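Local coordinates for protein beta-glucanase (Bacteroides thetaiotaomicron, PDB 6EUG) that probably hydrolyses beta-1,3-linked galactose units of arabinogalactan through its family 43 glycosyl hydrolase domain, the part present in this chain, at residues Ile156-Asn169 and Asp245-Phe257. Numbering follows the deposited sequence.
Sequences IRSGRVNPGAYPLN and DYLSHTGKYIRIF
In the five-bladed beta-propeller of this family 43 glycoside hydrolase domain, the loop that follows outermost strand 154-159 of one four-stranded blade passes 247-251, and its residues 165-169 then bind along the edge of 252-256, the outermost strand of the next blade. Leu168 N donates to Tyr253 O at 2.8 Å. One residue on, the Asn169 amide pairs with the backbone of Arg255 as a neighbouring strand would: OD1 accepts from Arg255 N at 3.1 Å while ND2 donates to Arg255 O at 2.9 Å, the acceptor lying in the amide plane. Two bonds to a single residue fix the rotation of this amide. With CG between its backbone N and carbonyl carbon (chi1 73°), Tyr253 brings its ring against 165-167. Pro167 CA sits over one face, 3.8 Å from the ring centroid in a CH-pi contact, and the proline ring lies alongside. The phenol OH donates to Ala165 O at 2.8 Å, the hydroxyl lying 31° out of the carbonyl plane of Ala165; Val202 of helix 200-205 also touches both Pro167 and Tyr253. Further back along the chain, Val161 CG1 stands almost straight above the His249 ring, 3.5 Å from its centroid and 7° off the normal. NE2 of that imidazole is hydrogen-bonded to His227, and its ND1 shares a water with Asn162 N. Beyond, the Ile156 and Leu247 side chains cross at about a right angle, CD1 of Ile156 touching both methyls of Leu247. At the Gly251 corner, a second water lies within hydrogen-bonding distance of Gly251 O and Tyr166 O and accepts from Tyr253 N at 3.1 Å.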
loop_
_atom_site.group_PDB
_atom_site.type_symbol
_atom_site.label_atom_id
_atom_site.label_comp_id
_atom_site.label_asym_id
_atom_site.label_seq_id
_atom_site.Cartn_x
_atom_site.Cartn_y
_atom_site.Cartn_z
ATOM N N ILE A 156 16.877 6.125 5.395
ATOM C CA ILE A 156 18.053 5.412 4.864
ATOM C C ILE A 156 18.292 5.721 3.397
ATOM O O ILE A 156 19.351 6.195 3.045
ATOM C CB ILE A 156 17.975 3.885 5.079
ATOM C CG1 ILE A 156 17.836 3.558 6.559
ATOM C CG2 ILE A 156 19.208 3.210 4.495
ATOM C CD1 ILE A 156 17.518 2.102 6.840
ATOM N N ARG A 157 17.359 5.354 2.519
ATOM C CA ARG A 157 17.546 5.559 1.071
ATOM C C ARG A 157 16.213 5.392 0.322
ATOM O O ARG A 157 15.213 4.989 0.933
ATOM C CB ARG A 157 18.610 4.599 0.512
ATOM C CG ARG A 157 18.129 3.163 0.377
ATOM C CD ARG A 157 19.158 2.196 -0.200
ATOM N NE ARG A 157 20.235 1.942 0.771
ATOM C CZ ARG A 157 20.274 0.989 1.722
ATOM N NH1 ARG A 157 21.351 0.936 2.517
ATOM N NH2 ARG A 157 19.278 0.115 1.936
ATOM N N SER A 158 16.211 5.805 -0.951
ATOM C CA SER A 158 15.040 5.673 -1.834
ATOM C C SER A 158 15.503 5.279 -3.220
ATOM O O SER A 158 16.677 5.478 -3.598
ATOM C CB SER A 158 14.202 6.968 -1.894
ATOM O OG SER A 158 14.796 7.982 -2.718
ATOM N N GLY A 159 14.585 4.718 -4.002
ATOM C CA GLY A 159 14.923 4.351 -5.360
ATOM C C GLY A 159 13.806 3.560 -6.017
ATOM O O GLY A 159 12.861 3.130 -5.352
ATOM N N ARG A 160 13.935 3.368 -7.329
ATOM C CA ARG A 160 13.158 2.372 -8.053
ATOM C C ARG A 160 13.699 0.972 -7.677
ATOM O O ARG A 160 14.812 0.834 -7.090
ATOM C CB ARG A 160 13.154 2.639 -9.576
ATOM C CG ARG A 160 12.378 3.889 -10.014
ATOM C CD ARG A 160 12.231 4.023 -11.523
ATOM N NE ARG A 160 11.420 5.202 -11.848
ATOM C CZ ARG A 160 11.064 5.586 -13.064
ATOM N NH1 ARG A 160 11.454 4.907 -14.122
ATOM N NH2 ARG A 160 10.298 6.659 -13.230
ATOM N N VAL A 161 12.946 -0.058 -8.027
ATOM C CA VAL A 161 13.137 -1.386 -7.433
ATOM C C VAL A 161 13.906 -2.374 -8.320
ATOM O O VAL A 161 13.554 -2.580 -9.477
ATOM C CB VAL A 161 11.787 -2.003 -7.010
ATOM C CG1 VAL A 161 11.993 -3.328 -6.287
ATOM C CG2 VAL A 161 10.954 -1.037 -6.139
ATOM N N ASN A 162 14.927 -3.017 -7.731
ATOM C CA ASN A 162 15.685 -4.105 -8.362
ATOM C C ASN A 162 16.330 -3.752 -9.734
ATOM O O ASN A 162 16.112 -4.473 -10.722
ATOM C CB ASN A 162 14.841 -5.401 -8.480
ATOM C CG ASN A 162 14.598 -6.105 -7.145
ATOM O OD1 ASN A 162 13.444 -6.533 -6.855
ATOM N ND2 ASN A 162 15.644 -6.252 -6.332
ATOM N N PRO A 163 17.124 -2.664 -9.796
ATOM C CA PRO A 163 17.857 -2.384 -11.065
ATOM C C PRO A 163 18.613 -3.599 -11.635
ATOM O O PRO A 163 19.253 -4.360 -10.863
ATOM C CB PRO A 163 18.795 -1.226 -10.683
ATOM C CG PRO A 163 18.936 -1.312 -9.204
ATOM C CD PRO A 163 17.596 -1.789 -8.700
ATOM N N GLY A 164 18.445 -3.818 -12.951
ATOM C CA GLY A 164 19.104 -4.897 -13.668
ATOM C C GLY A 164 18.480 -6.298 -13.599
ATOM O O GLY A 164 18.961 -7.196 -14.300
ATOM N N ALA A 165 17.434 -6.505 -12.775
ATOM C CA ALA A 165 16.836 -7.844 -12.578
ATOM C C ALA A 165 15.507 -7.992 -13.335
ATOM O O ALA A 165 14.671 -7.070 -13.337
ATOM C CB ALA A 165 16.625 -8.143 -11.089
ATOM N N TYR A 166 15.333 -9.144 -13.972
ATOM C CA TYR A 166 14.077 -9.529 -14.592
ATOM C C TYR A 166 13.155 -10.228 -13.583
ATOM O O TYR A 166 13.615 -10.889 -12.655
ATOM C CB TYR A 166 14.309 -10.520 -15.744
ATOM C CG TYR A 166 14.880 -9.949 -17.002
ATOM C CD1 TYR A 166 14.050 -9.323 -17.950
ATOM C CD2 TYR A 166 16.242 -10.038 -17.270
ATOM C CE1 TYR A 166 14.568 -8.792 -19.136
ATOM C CE2 TYR A 166 16.778 -9.516 -18.445
ATOM C CZ TYR A 166 15.940 -8.892 -19.369
ATOM O OH TYR A 166 16.489 -8.374 -20.511
ATOM N N PRO A 167 11.836 -10.148 -13.793
ATOM C CA PRO A 167 10.930 -10.912 -12.938
ATOM C C PRO A 167 11.139 -12.420 -13.146
ATOM O O PRO A 167 11.389 -12.858 -14.290
ATOM C CB PRO A 167 9.530 -10.530 -13.461
ATOM C CG PRO A 167 9.733 -9.352 -14.326
ATOM C CD PRO A 167 11.121 -9.439 -14.870
ATOM N N LEU A 168 11.033 -13.196 -12.066
ATOM C CA LEU A 168 11.207 -14.654 -12.114
ATOM C C LEU A 168 10.220 -15.298 -13.100
ATOM O O LEU A 168 10.541 -16.293 -13.718
ATOM C CB LEU A 168 11.053 -15.257 -10.710
ATOM C CG LEU A 168 11.180 -16.746 -10.471
ATOM C CD1 LEU A 168 12.620 -17.189 -10.659
ATOM C CD2 LEU A 168 10.714 -17.015 -9.041
ATOM N N ASN A 169 9.038 -14.712 -13.255
ATOM C CA ASN A 169 7.982 -15.280 -14.094
ATOM C C ASN A 169 7.871 -14.683 -15.509
ATOM O O ASN A 169 6.912 -14.965 -16.205
ATOM C CB ASN A 169 6.614 -15.253 -13.364
ATOM C CG ASN A 169 6.061 -13.850 -13.166
ATOM O OD1 ASN A 169 6.796 -12.902 -12.892
ATOM N ND2 ASN A 169 4.745 -13.733 -13.220
ATOM N N ASP A 245 17.093 -8.247 6.820
ATOM C CA ASP A 245 16.946 -7.098 7.732
ATOM C C ASP A 245 15.782 -6.141 7.326
ATOM O O ASP A 245 15.495 -5.165 8.033
ATOM C CB ASP A 245 18.276 -6.306 7.927
ATOM C CG ASP A 245 18.813 -5.688 6.659
ATOM O OD1 ASP A 245 18.151 -5.785 5.588
ATOM O OD2 ASP A 245 19.944 -5.138 6.728
ATOM N N TYR A 246 15.111 -6.485 6.231
ATOM C CA TYR A 246 13.989 -5.722 5.653
ATOM C C TYR A 246 14.389 -4.382 5.067
ATOM O O TYR A 246 13.510 -3.597 4.698
ATOM C CB TYR A 246 12.773 -5.562 6.616
ATOM C CG TYR A 246 12.159 -6.819 7.193
ATOM C CD1 TYR A 246 12.453 -8.093 6.686
ATOM C CD2 TYR A 246 11.255 -6.737 8.255
ATOM C CE1 TYR A 246 11.892 -9.235 7.251
ATOM C CE2 TYR A 246 10.700 -7.875 8.814
ATOM C CZ TYR A 246 11.000 -9.120 8.303
ATOM O OH TYR A 246 10.411 -10.262 8.884
ATOM N N LEU A 247 15.686 -4.121 4.875
ATOM C CA LEU A 247 16.115 -2.774 4.453
ATOM C C LEU A 247 16.422 -2.634 2.967
ATOM O O LEU A 247 16.673 -1.517 2.513
ATOM C CB LEU A 247 17.353 -2.306 5.272
ATOM C CG LEU A 247 17.180 -2.321 6.776
ATOM C CD1 LEU A 247 18.484 -1.850 7.455
ATOM C CD2 LEU A 247 15.979 -1.537 7.270
ATOM N N SER A 248 16.353 -3.736 2.206
ATOM C CA SER A 248 16.625 -3.726 0.777
ATOM C C SER A 248 15.919 -4.902 0.118
ATOM O O SER A 248 15.367 -5.762 0.839
ATOM C CB SER A 248 18.141 -3.761 0.523
ATOM O OG SER A 248 18.703 -5.030 0.872
ATOM N N HIS A 249 15.951 -4.940 -1.213
ATOM C CA HIS A 249 15.335 -6.033 -2.014
ATOM C C HIS A 249 16.390 -7.084 -2.383
ATOM O O HIS A 249 17.567 -6.742 -2.533
ATOM C CB HIS A 249 14.706 -5.500 -3.276
ATOM C CG HIS A 249 13.652 -4.458 -3.054
ATOM N ND1 HIS A 249 13.922 -3.105 -3.053
ATOM C CD2 HIS A 249 12.320 -4.574 -2.839
ATOM C CE1 HIS A 249 12.800 -2.444 -2.828
ATOM N NE2 HIS A 249 11.813 -3.309 -2.747
ATOM N N THR A 250 15.987 -8.353 -2.545
ATOM C CA THR A 250 16.940 -9.427 -2.911
ATOM C C THR A 250 17.204 -9.613 -4.416
ATOM O O THR A 250 18.206 -10.229 -4.787
ATOM C CB THR A 250 16.474 -10.789 -2.391
ATOM O OG1 THR A 250 15.252 -11.134 -3.058
ATOM C CG2 THR A 250 16.272 -10.747 -0.880
ATOM N N GLY A 251 16.292 -9.119 -5.258
ATOM C CA GLY A 251 16.296 -9.383 -6.696
ATOM C C GLY A 251 15.242 -10.365 -7.162
ATOM O O GLY A 251 14.999 -10.485 -8.375
ATOM N N LYS A 252 14.612 -11.069 -6.216
ATOM C CA LYS A 252 13.597 -12.062 -6.539
ATOM C C LYS A 252 12.233 -11.362 -6.494
ATOM O O LYS A 252 11.861 -10.783 -5.450
ATOM C CB LYS A 252 13.655 -13.229 -5.538
ATOM C CG LYS A 252 12.707 -14.371 -5.836
ATOM C CD LYS A 252 12.564 -15.365 -4.692
ATOM C CE LYS A 252 13.850 -16.063 -4.348
ATOM N NZ LYS A 252 13.533 -17.309 -3.575
ATOM N N TYR A 253 11.522 -11.374 -7.622
ATOM C CA TYR A 253 10.196 -10.748 -7.724
ATOM C C TYR A 253 9.369 -11.336 -8.847
ATOM O O TYR A 253 9.937 -11.907 -9.785
ATOM C CB TYR A 253 10.269 -9.227 -7.913
ATOM C CG TYR A 253 10.722 -8.652 -9.268
ATOM C CD1 TYR A 253 12.057 -8.704 -9.664
ATOM C CD2 TYR A 253 9.805 -7.982 -10.124
ATOM C CE1 TYR A 253 12.478 -8.140 -10.866
ATOM C CE2 TYR A 253 10.210 -7.415 -11.331
ATOM C CZ TYR A 253 11.547 -7.479 -11.710
ATOM O OH TYR A 253 11.940 -6.905 -12.920
ATOM N N ILE A 254 8.040 -11.143 -8.754
ATOM C CA ILE A 254 7.096 -11.521 -9.827
ATOM C C ILE A 254 6.267 -10.290 -10.281
ATOM O O ILE A 254 6.177 -9.273 -9.566
ATOM C CB ILE A 254 6.167 -12.701 -9.449
ATOM C CG1 ILE A 254 5.188 -12.345 -8.297
ATOM C CG2 ILE A 254 7.009 -13.933 -9.159
ATOM C CD1 ILE A 254 4.050 -13.326 -8.057
ATOM N N ARG A 255 5.639 -10.414 -11.447
ATOM C CA ARG A 255 4.703 -9.414 -11.959
ATOM C C ARG A 255 3.364 -10.120 -12.249
ATOM O O ARG A 255 3.341 -11.245 -12.777
ATOM C CB ARG A 255 5.286 -8.691 -13.195
ATOM C CG ARG A 255 5.444 -9.514 -14.469
ATOM C CD ARG A 255 6.184 -8.747 -15.563
ATOM N NE ARG A 255 5.393 -7.693 -16.219
ATOM C CZ ARG A 255 4.688 -7.828 -17.342
ATOM N NH1 ARG A 255 4.629 -8.985 -17.986
ATOM N NH2 ARG A 255 4.069 -6.754 -17.849
ATOM N N ILE A 256 2.259 -9.478 -11.878
ATOM C CA ILE A 256 0.934 -10.075 -11.997
ATOM C C ILE A 256 -0.081 -9.063 -12.521
ATOM O O ILE A 256 0.059 -7.837 -12.344
ATOM C CB ILE A 256 0.424 -10.705 -10.670
ATOM C CG1 ILE A 256 0.426 -9.666 -9.513
ATOM C CG2 ILE A 256 1.262 -11.934 -10.296
ATOM C CD1 ILE A 256 -0.254 -10.164 -8.242
ATOM N N PHE A 257 -1.100 -9.581 -13.201
ATOM C CA PHE A 257 -2.162 -8.742 -13.800
ATOM C C PHE A 257 -1.655 -7.604 -14.657
ATOM O O PHE A 257 -2.060 -6.440 -14.468
ATOM C CB PHE A 257 -3.230 -8.275 -12.745
ATOM C CG PHE A 257 -3.791 -9.420 -11.960
ATOM C CD1 PHE A 257 -4.668 -10.305 -12.592
ATOM C CD2 PHE A 257 -3.387 -9.675 -10.646
ATOM C CE1 PHE A 257 -5.121 -11.442 -11.934
ATOM C CE2 PHE A 257 -3.847 -10.811 -9.986
ATOM C CZ PHE A 257 -4.711 -11.702 -10.652
HETATM O O HOH W 1 15.906 -2.421 -5.079
HETATM O O HOH W 2 13.405 -11.907 -9.978
#